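Long-range contacts in Mlr6093 protein (PDB 2QJ8), which is probably a zinc-dependent hydrolase of the aspartoacylase family, acting on ester bonds or on carbon-nitrogen bonds of linear amides: residues 37-42 with 80-85; 46-51 with 231-236; 173-178 with 224-229. One frame throughout, in Å; residues are numbered along the deposited sequence. Where two conformers were deposited one is given.

Interaction 1 of 3, residues 37-42 with 80-85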
ATOM      1  N   VAL A  37       1.594  -3.217  26.533  1.00 25.93           N
ATOM      2  CA  VAL A  37       1.825  -1.846  26.935  1.00 25.55           C
ATOM      3  C   VAL A  37       3.238  -1.741  27.523  1.00 25.29           C
ATOM      4  O   VAL A  37       3.721  -2.650  28.219  1.00 24.74           O
ATOM      5  CB  VAL A  37       0.774  -1.391  28.002  1.00 26.22           C
ATOM      6  CG1 VAL A  37       1.089   0.023  28.532  1.00 25.65           C
ATOM      7  CG2 VAL A  37      -0.625  -1.446  27.427  1.00 22.17           C
ATOM      8  N   PHE A  38       3.900  -0.649  27.192  1.00 24.49           N
ATOM      9  CA  PHE A  38       5.202  -0.295  27.709  1.00 22.74           C
ATOM     10  C   PHE A  38       5.009   0.986  28.518  1.00 26.81           C
ATOM     11  O   PHE A  38       4.231   1.857  28.111  1.00 27.85           O
ATOM     12  CB  PHE A  38       6.146  -0.037  26.548  1.00 25.66           C
ATOM     13  CG  PHE A  38       7.356   0.785  26.892  1.00 23.35           C
ATOM     14  CD1 PHE A  38       8.529   0.180  27.293  1.00 28.34           C
ATOM     15  CD2 PHE A  38       7.333   2.180  26.743  1.00 27.96           C
ATOM     16  CE1 PHE A  38       9.655   0.940  27.559  1.00 27.98           C
ATOM     17  CE2 PHE A  38       8.444   2.939  27.018  1.00 30.84           C
ATOM     18  CZ  PHE A  38       9.600   2.331  27.427  1.00 25.44           C
ATOM     19  N   SER A  39       5.684   1.098  29.661  1.00 26.35           N
ATOM     20  CA  SER A  39       5.669   2.348  30.414  1.00 29.13           C
ATOM     21  C   SER A  39       7.075   2.633  30.982  1.00 30.66           C
ATOM     22  O   SER A  39       7.728   1.727  31.489  1.00 30.08           O
ATOM     23  CB  SER A  39       4.601   2.319  31.488  1.00 30.25           C
ATOM     24  OG  SER A  39       4.595   3.533  32.202  1.00 40.19           O
ATOM     25  N   CYS A  40       7.557   3.867  30.813  1.00 28.50           N
ATOM     26  CA  CYS A  40       8.866   4.284  31.346  1.00 29.57           C
ATOM     27  C   CYS A  40       8.601   5.444  32.291  1.00 28.56           C
ATOM     28  O   CYS A  40       8.214   6.505  31.867  1.00 26.82           O
ATOM     29  CB  CYS A  40       9.829   4.655  30.243  1.00 26.80           C
ATOM     30  SG  CYS A  40      11.553   4.958  30.799  1.00 29.10           S
ATOM     31  N   ASN A  41       8.760   5.190  33.579  1.00 29.11           N
ATOM     32  CA  ASN A  41       8.507   6.156  34.615  1.00 30.07           C
ATOM     33  C   ASN A  41       9.832   6.683  35.176  1.00 31.09           C
ATOM     34  O   ASN A  41      10.500   5.965  35.899  1.00 28.82           O
ATOM     35  CB  ASN A  41       7.689   5.455  35.692  1.00 31.60           C
ATOM     36  CG  ASN A  41       7.279   6.360  36.833  1.00 30.48           C
ATOM     37  OD1 ASN A  41       7.730   7.489  36.973  1.00 31.29           O
ATOM     38  ND2 ASN A  41       6.404   5.846  37.663  1.00 36.06           N
ATOM     39  N   ARG A  42      10.175   7.932  34.833  1.00 29.85           N
ATOM     40  CA  ARG A  42      11.375   8.592  35.327  1.00 30.14           C
ATOM     41  C   ARG A  42      11.050   9.745  36.298  1.00 32.30           C
ATOM     42  O   ARG A  42      11.708  10.773  36.290  1.00 32.94           O
ATOM     43  CB  ARG A  42      12.232   9.084  34.158  1.00 29.01           C
ATOM     44  CG  ARG A  42      12.711   8.033  33.211  1.00 27.45           C
ATOM     45  CD  ARG A  42      13.531   6.984  33.927  1.00 33.40           C
ATOM     46  NE  ARG A  42      14.187   6.053  33.023  1.00 34.79           N
ATOM     47  CZ  ARG A  42      14.696   4.873  33.374  1.00 31.73           C
ATOM     48  NH1 ARG A  42      14.631   4.417  34.624  1.00 36.71           N
ATOM     49  NH2 ARG A  42      15.275   4.120  32.456  1.00 28.95           N
ATOM     50  N   ARG A  80       6.672  10.519  32.518  1.00 26.61           N
ATOM     51  CA  ARG A  80       6.168   9.206  32.225  1.00 30.89           C
ATOM     52  C   ARG A  80       5.663   9.129  30.769  1.00 27.37           C
ATOM     53  O   ARG A  80       4.891   9.962  30.342  1.00 24.18           O
ATOM     54  CB  ARG A  80       5.040   8.816  33.200  1.00 31.61           C
ATOM     55  CG  ARG A  80       4.644   7.302  33.109  1.00 38.52           C
ATOM     56  CD  ARG A  80       3.333   7.037  33.832  1.00 41.27           C
ATOM     57  NE  ARG A  80       3.506   7.066  35.273  1.00 58.69           N
ATOM     58  CZ  ARG A  80       2.564   7.317  36.186  1.00 52.70           C
ATOM     59  NH1 ARG A  80       1.314   7.661  35.862  1.00 49.45           N
ATOM     60  NH2 ARG A  80       2.915   7.275  37.471  1.00 56.53           N
ATOM     61  N   ILE A  81       6.126   8.109  30.047  1.00 25.58           N
ATOM     62  CA  ILE A  81       5.724   7.829  28.666  1.00 24.64           C
ATOM     63  C   ILE A  81       5.139   6.439  28.621  1.00 25.90           C
ATOM     64  O   ILE A  81       5.790   5.466  29.017  1.00 24.80           O
ATOM     65  CB  ILE A  81       6.891   7.933  27.650  1.00 25.37           C
ATOM     66  CG1 ILE A  81       7.468   9.341  27.682  1.00 23.22           C
ATOM     67  CG2 ILE A  81       6.349   7.568  26.223  1.00 25.70           C
ATOM     68  CD1 ILE A  81       8.739   9.555  26.847  1.00 23.33           C
ATOM     69  N   ILE A  82       3.880   6.348  28.196  1.00 23.60           N
ATOM     70  CA  ILE A  82       3.205   5.077  28.042  1.00 22.55           C
ATOM     71  C   ILE A  82       3.080   4.853  26.524  1.00 24.15           C
ATOM     72  O   ILE A  82       2.797   5.789  25.792  1.00 23.55           O
ATOM     73  CB  ILE A  82       1.765   5.079  28.699  1.00 21.01           C
ATOM     74  CG1 ILE A  82       1.816   5.429  30.201  1.00 23.84           C
ATOM     75  CG2 ILE A  82       1.118   3.743  28.509  1.00 20.59           C
ATOM     76  CD1 ILE A  82       0.386   5.665  30.846  1.00 21.53           C
ATOM     77  N   ILE A  83       3.329   3.624  26.057  1.00 23.65           N
ATOM     78  CA  ILE A  83       3.228   3.289  24.619  1.00 22.18           C
ATOM     79  C   ILE A  83       2.434   2.018  24.399  1.00 23.97           C
ATOM     80  O   ILE A  83       2.694   1.009  25.079  1.00 23.18           O
ATOM     81  CB  ILE A  83       4.624   3.113  23.920  1.00 20.05           C
ATOM     82  CG1 ILE A  83       5.506   4.353  24.107  1.00 23.45           C
ATOM     83  CG2 ILE A  83       4.452   2.846  22.407  1.00 23.57           C
ATOM     84  CD1 ILE A  83       6.998   4.223  23.612  1.00 19.06           C
ATOM     85  N   VAL A  84       1.449   2.097  23.485  1.00 25.36           N
ATOM     86  CA  VAL A  84       0.631   0.944  23.056  0.50 26.35           C
ATOM     87  C   VAL A  84       0.817   0.863  21.528  1.00 24.97           C
ATOM     88  O   VAL A  84       0.134   1.553  20.775  1.00 26.62           O
ATOM     89  CB  VAL A  84      -0.847   1.017  23.540  0.50 26.29           C
ATOM     90  CG1 VAL A  84      -1.457   2.375  23.308  0.50 36.96           C
ATOM     91  CG2 VAL A  84      -1.690  -0.107  22.920  0.50 26.42           C
ATOM     92  N   PRO A  85       1.809   0.039  21.058  1.00 25.71           N
ATOM     93  CA  PRO A  85       2.095   0.027  19.615  1.00 25.85           C
ATOM     94  C   PRO A  85       0.995  -0.375  18.673  1.00 25.03           C
ATOM     95  O   PRO A  85       0.969   0.176  17.580  1.00 24.15           O
ATOM     96  CB  PRO A  85       3.360  -0.890  19.485  1.00 24.33           C
ATOM     97  CG  PRO A  85       3.975  -0.815  20.845  1.00 27.93           C
ATOM     98  CD  PRO A  85       2.745  -0.876  21.740  1.00 24.24           C
TER

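Interaction 2 of 3, residues 46-51 with 231-236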
ATOM      1  N   PRO A  46       6.637  15.717  32.403  1.00 27.84           N
ATOM      2  CA  PRO A  46       5.515  15.547  31.486  1.00 27.03           C
ATOM      3  C   PRO A  46       4.997  14.121  31.342  1.00 27.34           C
ATOM      4  O   PRO A  46       5.756  13.169  31.535  1.00 27.27           O
ATOM      5  CB  PRO A  46       6.101  16.025  30.157  1.00 27.80           C
ATOM      6  CG  PRO A  46       7.204  16.921  30.559  1.00 26.83           C
ATOM      7  CD  PRO A  46       7.804  16.279  31.704  1.00 27.36           C
ATOM      8  N   SER A  47       3.709  13.983  31.031  1.00 26.88           N
ATOM      9  CA  SER A  47       3.081  12.679  30.845  1.00 28.67           C
ATOM     10  C   SER A  47       2.613  12.589  29.382  1.00 27.92           C
ATOM     11  O   SER A  47       2.022  13.525  28.859  1.00 31.27           O
ATOM     12  CB  SER A  47       1.899  12.500  31.772  1.00 28.36           C
ATOM     13  OG  SER A  47       0.999  13.567  31.570  1.00 33.47           O
ATOM     14  N   LEU A  48       2.830  11.440  28.773  1.00 26.87           N
ATOM     15  CA  LEU A  48       2.548  11.212  27.361  1.00 24.87           C
ATOM     16  C   LEU A  48       2.109   9.796  27.068  1.00 24.85           C
ATOM     17  O   LEU A  48       2.705   8.851  27.570  1.00 24.19           O
ATOM     18  CB  LEU A  48       3.842  11.465  26.558  1.00 25.48           C
ATOM     19  CG  LEU A  48       3.778  11.239  25.030  1.00 25.95           C
ATOM     20  CD1 LEU A  48       2.860  12.274  24.368  1.00 22.49           C
ATOM     21  CD2 LEU A  48       5.163  11.224  24.394  1.00 22.67           C
ATOM     22  N   LEU A  49       1.066   9.655  26.249  1.00 23.66           N
ATOM     23  CA  LEU A  49       0.663   8.377  25.713  1.00 24.49           C
ATOM     24  C   LEU A  49       0.972   8.421  24.231  1.00 22.84           C
ATOM     25  O   LEU A  49       0.608   9.382  23.568  1.00 22.81           O
ATOM     26  CB  LEU A  49      -0.837   8.139  25.863  1.00 24.42           C
ATOM     27  CG  LEU A  49      -1.441   6.910  25.172  1.00 27.56           C
ATOM     28  CD1 LEU A  49      -0.857   5.565  25.703  1.00 27.42           C
ATOM     29  CD2 LEU A  49      -2.947   6.985  25.373  1.00 21.35           C
ATOM     30  N   ILE A  50       1.591   7.365  23.721  1.00 23.73           N
ATOM     31  CA  ILE A  50       1.829   7.168  22.301  1.00 22.80           C
ATOM     32  C   ILE A  50       1.084   5.923  21.831  1.00 26.48           C
ATOM     33  O   ILE A  50       1.310   4.809  22.331  1.00 25.99           O
ATOM     34  CB  ILE A  50       3.344   6.998  21.966  1.00 22.57           C
ATOM     35  CG1 ILE A  50       4.158   8.082  22.656  1.00 24.94           C
ATOM     36  CG2 ILE A  50       3.557   6.975  20.435  1.00 21.90           C
ATOM     37  CD1 ILE A  50       5.577   8.134  22.207  1.00 22.20           C
ATOM     38  N   THR A  51       0.218   6.100  20.836  1.00 29.27           N
ATOM     39  CA  THR A  51      -0.587   5.029  20.287  1.00 29.41           C
ATOM     40  C   THR A  51      -0.255   4.758  18.799  1.00 29.72           C
ATOM     41  O   THR A  51       0.049   5.681  18.048  1.00 27.25           O
ATOM     42  CB  THR A  51      -2.101   5.306  20.423  1.00 29.93           C
ATOM     43  OG1 THR A  51      -2.462   6.523  19.766  1.00 30.27           O
ATOM     44  CG2 THR A  51      -2.547   5.380  21.875  1.00 25.16           C
ATOM     45  N   LEU A 231       8.707  18.513  24.143  1.00 35.01           N
ATOM     46  CA  LEU A 231       7.854  18.237  25.301  1.00 35.41           C
ATOM     47  C   LEU A 231       8.645  18.148  26.619  1.00 35.72           C
ATOM     48  O   LEU A 231       8.041  17.970  27.663  1.00 38.44           O
ATOM     49  CB  LEU A 231       7.069  16.943  25.060  1.00 34.88           C
ATOM     50  CG  LEU A 231       5.990  17.006  23.982  1.00 36.61           C
ATOM     51  CD1 LEU A 231       5.645  15.629  23.554  1.00 37.19           C
ATOM     52  CD2 LEU A 231       4.764  17.786  24.495  1.00 37.67           C
ATOM     53  N   GLY A 232       9.975  18.270  26.576  1.00 33.04           N
ATOM     54  CA  GLY A 232      10.807  18.159  27.747  1.00 32.87           C
ATOM     55  C   GLY A 232      11.016  16.760  28.299  1.00 33.13           C
ATOM     56  O   GLY A 232      11.418  16.623  29.452  1.00 35.17           O
ATOM     57  N   LEU A 233      10.795  15.729  27.485  1.00 29.69           N
ATOM     58  CA  LEU A 233      10.920  14.337  27.924  1.00 28.98           C
ATOM     59  C   LEU A 233      12.254  13.681  27.567  1.00 28.20           C
ATOM     60  O   LEU A 233      12.655  12.742  28.215  1.00 28.88           O
ATOM     61  CB  LEU A 233       9.782  13.514  27.345  1.00 29.19           C
ATOM     62  CG  LEU A 233       8.412  13.758  27.977  1.00 30.95           C
ATOM     63  CD1 LEU A 233       7.285  13.285  27.072  1.00 29.71           C
ATOM     64  CD2 LEU A 233       8.324  13.095  29.359  1.00 25.61           C
ATOM     65  N   VAL A 234      12.903  14.167  26.522  1.00 29.99           N
ATOM     66  CA  VAL A 234      14.193  13.681  26.058  1.00 30.60           C
ATOM     67  C   VAL A 234      15.054  14.931  25.905  1.00 32.31           C
ATOM     68  O   VAL A 234      14.578  15.974  25.458  1.00 33.15           O
ATOM     69  CB  VAL A 234      13.978  12.912  24.732  1.00 29.96           C
ATOM     70  CG1 VAL A 234      15.257  12.596  24.032  1.00 32.52           C
ATOM     71  CG2 VAL A 234      13.168  11.626  25.013  1.00 25.77           C
ATOM     72  N   LYS A 235      16.308  14.858  26.316  1.00 34.42           N
ATOM     73  CA  LYS A 235      17.206  16.007  26.206  1.00 36.58           C
ATOM     74  C   LYS A 235      17.985  15.893  24.900  1.00 38.29           C
ATOM     75  O   LYS A 235      18.382  14.792  24.487  1.00 40.87           O
ATOM     76  CB  LYS A 235      18.173  16.057  27.394  1.00 36.54           C
ATOM     77  N   GLY A 236      18.206  17.020  24.244  1.00 39.30           N
ATOM     78  CA  GLY A 236      18.971  17.018  23.009  1.00 39.71           C
ATOM     79  C   GLY A 236      18.809  18.333  22.310  1.00 41.93           C
ATOM     80  O   GLY A 236      18.447  19.330  22.950  1.00 44.43           O
TER

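Interaction 3 of 3, residues 173-178 with 224-229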
ATOM      1  N   ALA A 173       7.298  22.062  16.240  1.00 29.21           N
ATOM      2  CA  ALA A 173       8.556  21.661  16.880  1.00 29.06           C
ATOM      3  C   ALA A 173       9.030  20.220  16.535  1.00 28.57           C
ATOM      4  O   ALA A 173      10.167  19.892  16.833  1.00 27.59           O
ATOM      5  CB  ALA A 173       8.473  21.833  18.424  1.00 27.07           C
ATOM      6  N   PHE A 174       8.175  19.384  15.931  1.00 27.43           N
ATOM      7  CA  PHE A 174       8.571  18.053  15.434  1.00 26.86           C
ATOM      8  C   PHE A 174       9.473  18.209  14.198  1.00 28.11           C
ATOM      9  O   PHE A 174      10.215  17.286  13.874  1.00 28.50           O
ATOM     10  CB  PHE A 174       7.374  17.178  15.032  1.00 26.21           C
ATOM     11  CG  PHE A 174       6.647  16.518  16.182  1.00 26.84           C
ATOM     12  CD1 PHE A 174       6.064  17.265  17.192  1.00 27.57           C
ATOM     13  CD2 PHE A 174       6.476  15.158  16.210  1.00 25.42           C
ATOM     14  CE1 PHE A 174       5.363  16.665  18.211  1.00 27.49           C
ATOM     15  CE2 PHE A 174       5.772  14.548  17.253  1.00 26.20           C
ATOM     16  CZ  PHE A 174       5.237  15.319  18.261  1.00 29.13           C
ATOM     17  N   LYS A 175       9.414  19.372  13.528  1.00 26.99           N
ATOM     18  CA  LYS A 175      10.177  19.662  12.335  1.00 27.86           C
ATOM     19  C   LYS A 175       9.959  18.655  11.189  1.00 27.16           C
ATOM     20  O   LYS A 175      10.891  18.304  10.484  1.00 29.52           O
ATOM     21  CB  LYS A 175      11.667  19.836  12.663  1.00 27.33           C
ATOM     22  CG  LYS A 175      11.930  20.722  13.861  1.00 30.64           C
ATOM     23  CD  LYS A 175      13.377  21.184  13.925  1.00 32.94           C
ATOM     24  CE  LYS A 175      13.699  21.870  15.259  1.00 40.02           C
ATOM     25  NZ  LYS A 175      12.618  22.789  15.776  1.00 45.15           N
ATOM     26  N   LEU A 176       8.731  18.163  11.029  1.00 27.11           N
ATOM     27  CA  LEU A 176       8.400  17.300   9.907  1.00 25.41           C
ATOM     28  C   LEU A 176       8.291  18.172   8.631  1.00 28.67           C
ATOM     29  O   LEU A 176       8.174  19.416   8.728  1.00 28.96           O
ATOM     30  CB  LEU A 176       7.076  16.570  10.158  1.00 26.98           C
ATOM     31  CG  LEU A 176       7.118  15.489  11.222  1.00 23.24           C
ATOM     32  CD1 LEU A 176       5.673  15.084  11.654  1.00 24.98           C
ATOM     33  CD2 LEU A 176       7.930  14.269  10.761  1.00 28.22           C
ATOM     34  N   PRO A 177       8.411  17.554   7.436  1.00 28.01           N
ATOM     35  CA  PRO A 177       8.262  18.265   6.160  1.00 29.02           C
ATOM     36  C   PRO A 177       7.072  19.219   6.050  1.00 28.37           C
ATOM     37  O   PRO A 177       7.239  20.324   5.534  1.00 28.91           O
ATOM     38  CB  PRO A 177       8.126  17.122   5.160  1.00 30.32           C
ATOM     39  CG  PRO A 177       8.993  16.094   5.708  1.00 27.29           C
ATOM     40  CD  PRO A 177       8.850  16.161   7.204  1.00 27.02           C
ATOM     41  N   VAL A 178       5.912  18.809   6.567  1.00 28.97           N
ATOM     42  CA  VAL A 178       4.693  19.610   6.534  1.00 25.99           C
ATOM     43  C   VAL A 178       3.908  19.609   7.835  1.00 26.32           C
ATOM     44  O   VAL A 178       3.719  18.557   8.443  1.00 26.82           O
ATOM     45  CB  VAL A 178       3.714  19.040   5.464  1.00 28.27           C
ATOM     46  CG1 VAL A 178       2.362  19.793   5.464  1.00 25.64           C
ATOM     47  CG2 VAL A 178       4.371  19.046   4.064  1.00 26.44           C
ATOM     48  N   VAL A 224       9.667  12.528  15.595  1.00 30.83           N
ATOM     49  CA  VAL A 224       9.151  12.173  16.917  1.00 31.01           C
ATOM     50  C   VAL A 224      10.158  12.466  18.026  1.00 29.64           C
ATOM     51  O   VAL A 224       9.760  12.907  19.097  1.00 28.45           O
ATOM     52  CB  VAL A 224       8.602  10.750  16.933  1.00 30.47           C
ATOM     53  CG1 VAL A 224       8.259  10.302  18.364  1.00 32.94           C
ATOM     54  CG2 VAL A 224       7.374  10.705  16.013  1.00 29.36           C
ATOM     55  N   ARG A 225      11.455  12.300  17.752  1.00 31.36           N
ATOM     56  CA  ARG A 225      12.500  12.691  18.700  1.00 30.29           C
ATOM     57  C   ARG A 225      12.494  14.204  18.962  1.00 29.42           C
ATOM     58  O   ARG A 225      12.628  14.626  20.103  1.00 27.07           O
ATOM     59  CB  ARG A 225      13.884  12.263  18.212  1.00 30.47           C
ATOM     60  CG  ARG A 225      15.017  12.722  19.148  1.00 31.22           C
ATOM     61  CD  ARG A 225      16.379  12.305  18.682  1.00 35.18           C
ATOM     62  NE  ARG A 225      17.430  13.063  19.384  1.00 40.67           N
ATOM     63  CZ  ARG A 225      17.902  14.274  19.052  1.00 45.71           C
ATOM     64  NH1 ARG A 225      17.445  14.954  17.994  1.00 47.86           N
ATOM     65  NH2 ARG A 225      18.862  14.829  19.804  1.00 42.68           N
ATOM     66  N   ASN A 226      12.383  15.013  17.903  1.00 29.11           N
ATOM     67  CA  ASN A 226      12.271  16.472  18.041  1.00 27.95           C
ATOM     68  C   ASN A 226      11.034  16.840  18.895  1.00 28.34           C
ATOM     69  O   ASN A 226      11.106  17.719  19.767  1.00 29.36           O
ATOM     70  CB  ASN A 226      12.173  17.176  16.673  1.00 26.61           C
ATOM     71  CG  ASN A 226      13.416  17.011  15.799  1.00 31.87           C
ATOM     72  OD1 ASN A 226      14.511  16.824  16.290  1.00 36.97           O
ATOM     73  ND2 ASN A 226      13.232  17.074  14.481  1.00 29.83           N
ATOM     74  N   GLY A 227       9.931  16.129  18.653  1.00 26.15           N
ATOM     75  CA  GLY A 227       8.690  16.324  19.399  1.00 29.60           C
ATOM     76  C   GLY A 227       8.882  16.044  20.866  1.00 28.83           C
ATOM     77  O   GLY A 227       8.446  16.835  21.697  1.00 28.89           O
ATOM     78  N   LEU A 228       9.565  14.933  21.176  1.00 29.50           N
ATOM     79  CA  LEU A 228       9.869  14.545  22.567  1.00 29.46           C
ATOM     80  C   LEU A 228      10.760  15.536  23.286  1.00 28.32           C
ATOM     81  O   LEU A 228      10.559  15.797  24.465  1.00 28.03           O
ATOM     82  CB  LEU A 228      10.489  13.158  22.622  1.00 29.38           C
ATOM     83  CG  LEU A 228       9.565  12.032  22.224  1.00 32.10           C
ATOM     84  CD1 LEU A 228      10.389  10.785  22.097  1.00 28.82           C
ATOM     85  CD2 LEU A 228       8.440  11.890  23.228  1.00 32.04           C
ATOM     86  N   ILE A 229      11.736  16.076  22.561  1.00 30.10           N
ATOM     87  CA  ILE A 229      12.590  17.136  23.052  1.00 29.68           C
ATOM     88  C   ILE A 229      11.738  18.369  23.358  1.00 32.82           C
ATOM     89  O   ILE A 229      11.785  18.886  24.468  1.00 33.73           O
ATOM     90  CB  ILE A 229      13.705  17.495  22.043  1.00 31.16           C
ATOM     91  CG1 ILE A 229      14.720  16.357  21.930  1.00 29.31           C
ATOM     92  CG2 ILE A 229      14.442  18.774  22.470  1.00 29.33           C
ATOM     93  CD1 ILE A 229      15.652  16.501  20.737  1.00 25.07           C
TER

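Interaction 1 of 3, residues 37-42 with 80-85
F38 and I83 form a hydrogen-bonded pair at one end of an antiparallel beta ladder, and C40 and I81 repeat the pattern two residues on. The assignment rests on a strand-axis angle of 171° and on four backbone bonds. F38 N donates to I83 O at 2.9 Å, nearly straight and in the carbonyl plane. I83 N returns a bond to F38 O, C40 N reaches I81 O, and I81 N closes the ladder on C40 O at 3.2 Å. C40 O is gripped twice, since Q76 NE2 also donates to it. Between these rungs, S39 with I82 and N41 with R80 are non-hydrogen-bonded pairs. The backbone groups of S39 and N41 face outward to S18 and G16 of strand 16-24, while the backbone of R80 bonds to P46, at the entry to strand 47-52, which pairs in parallel with 79-84.

On the face carrying N41 and R80, the two polar ends meet without bonding. N41 ND2 lies in the guanidinium plane, at its edge, 3.8 Å from R80 NH2, with the amide turned 80° against it. Each has its partners beyond the ladder. N41 ND2 donates to L12 O and weakly to T14 O, and N41 OD1 accepts from G43 N, an Asx turn. R80 NH2 makes a salt bridge with D13 OD1; the bend at chi3 (-74°) turns the guanidinium aside from an otherwise extended chain.

Apolar contacts fill the rest. On that same face I82 CG2 meets V37 CG1. On the other, the F38 ring also touches V69 of helix 60-75 and L293 of the second subunit, and lies alongside I83, with F38 CD2 3.8 Å from I83 CD1.

Interaction 2 of 3, residues 46-51 with 231-236
The puckered pyrrolidine ring of P46, the only ring in this contact, turns one broad side to L233. L233 CD2 sits under one face of the ring, 3.8 Å from P46 CB and 4.0 Å from P46 CD. At the ring's CB-CG side comes a backbone group instead: L231 O approaches P46 CG to 3.2 Å, a tight fit. No hydrogen bond joins the two segments; the contact is van der Waals packing, with 235 Å² buried.

L233 works as a forked wedge. Its CG stands anti to its own carbonyl carbon (chi1 -73°), and from there the two methyls part company. CD2 goes to the proline and also touches P46 O at 3.4 Å, an oxygen already engaged by the backbone of R80. CD1 goes to L48, 3.9 Å from L48 CB and 4.0 Å from L48 CD2. Replacing L233 by an alanine would remove both methyls and is likely to open a gap between the P46 ring and the L48 side chain. A looser contact, L48 CD1 to L231 CD1 at 4.4 Å, extends the apolar patch.

The turn that presents these leucines is a Schellman motif ending helix 218-230. G232 leaves the helical range with a phi of 75° and two bonds run back into the last turn, which places L231 and L233 on the same partner. The contact thus ties a helix C-terminus to the start of a strand. Strand 47-52 runs parallel to both of its neighbours, 79-84 and 136-144, and L48 touches T136 of the latter; beyond the turn, V234 packs on W71 and L72 of helix 60-75.

Interaction 3 of 3, residues 173-178 with 224-229
N226 ND2 donates to F174 O at 3.1 Å with an N-H...O angle of 163°, joining helix 218-230 to the chain leaving helix 161-172, within the alpha/beta catalytic domain of the aspartoacylase family. The acceptor lies in the amide plane of N226, but the donor stands 53° out of the carbonyl plane, so the oxygen is approached from above. N226 CB also rests 3.4 Å from A173 O, while K175 CB packs 3.7 Å from N226 ND2. K175 has positive phi and marks the departure from helical geometry, which puts the bonded carbonyl right at that turn.

The second element is a CH-pi contact. One face of the F174 ring is laid on the helix backbone at G227, whose CA sits almost on the ring normal. A chi1 of -79° brings the ring there although the CB of F174 starts away from the helix. This closeness depends on G227 having no side chain: a beta carbon would fall 2.4 Å from F174 CZ, a clash. F174 also touches I153 of strand 152-155, so it meets both helix and strand. One helical turn earlier, the ring reaches V224, F174 CE2 lying 4.3 Å from V224 CG2.

How the interactions relate
Interactions 1 and 2 lie 10 Å apart between centres, and 2 and 3 lie 12 Å apart; 1 and 3, at 19 Å, do not touch. Strands 33-42, 47-52 and 79-84 serve the first two, whose segments alternate along the chain: I82 probably bonds L48 and I50 through its N and O, so strand 79-84 has an antiparallel partner on one side and a parallel one on the other. Interaction 3 is nested within the loop closed by interaction 2; it uses the last turns of helix 218-230 and interaction 2 the turn that follows, where L233 N probably bonds L228 O. This links the three strands, through helix 218-230, to the turn after helix 161-172.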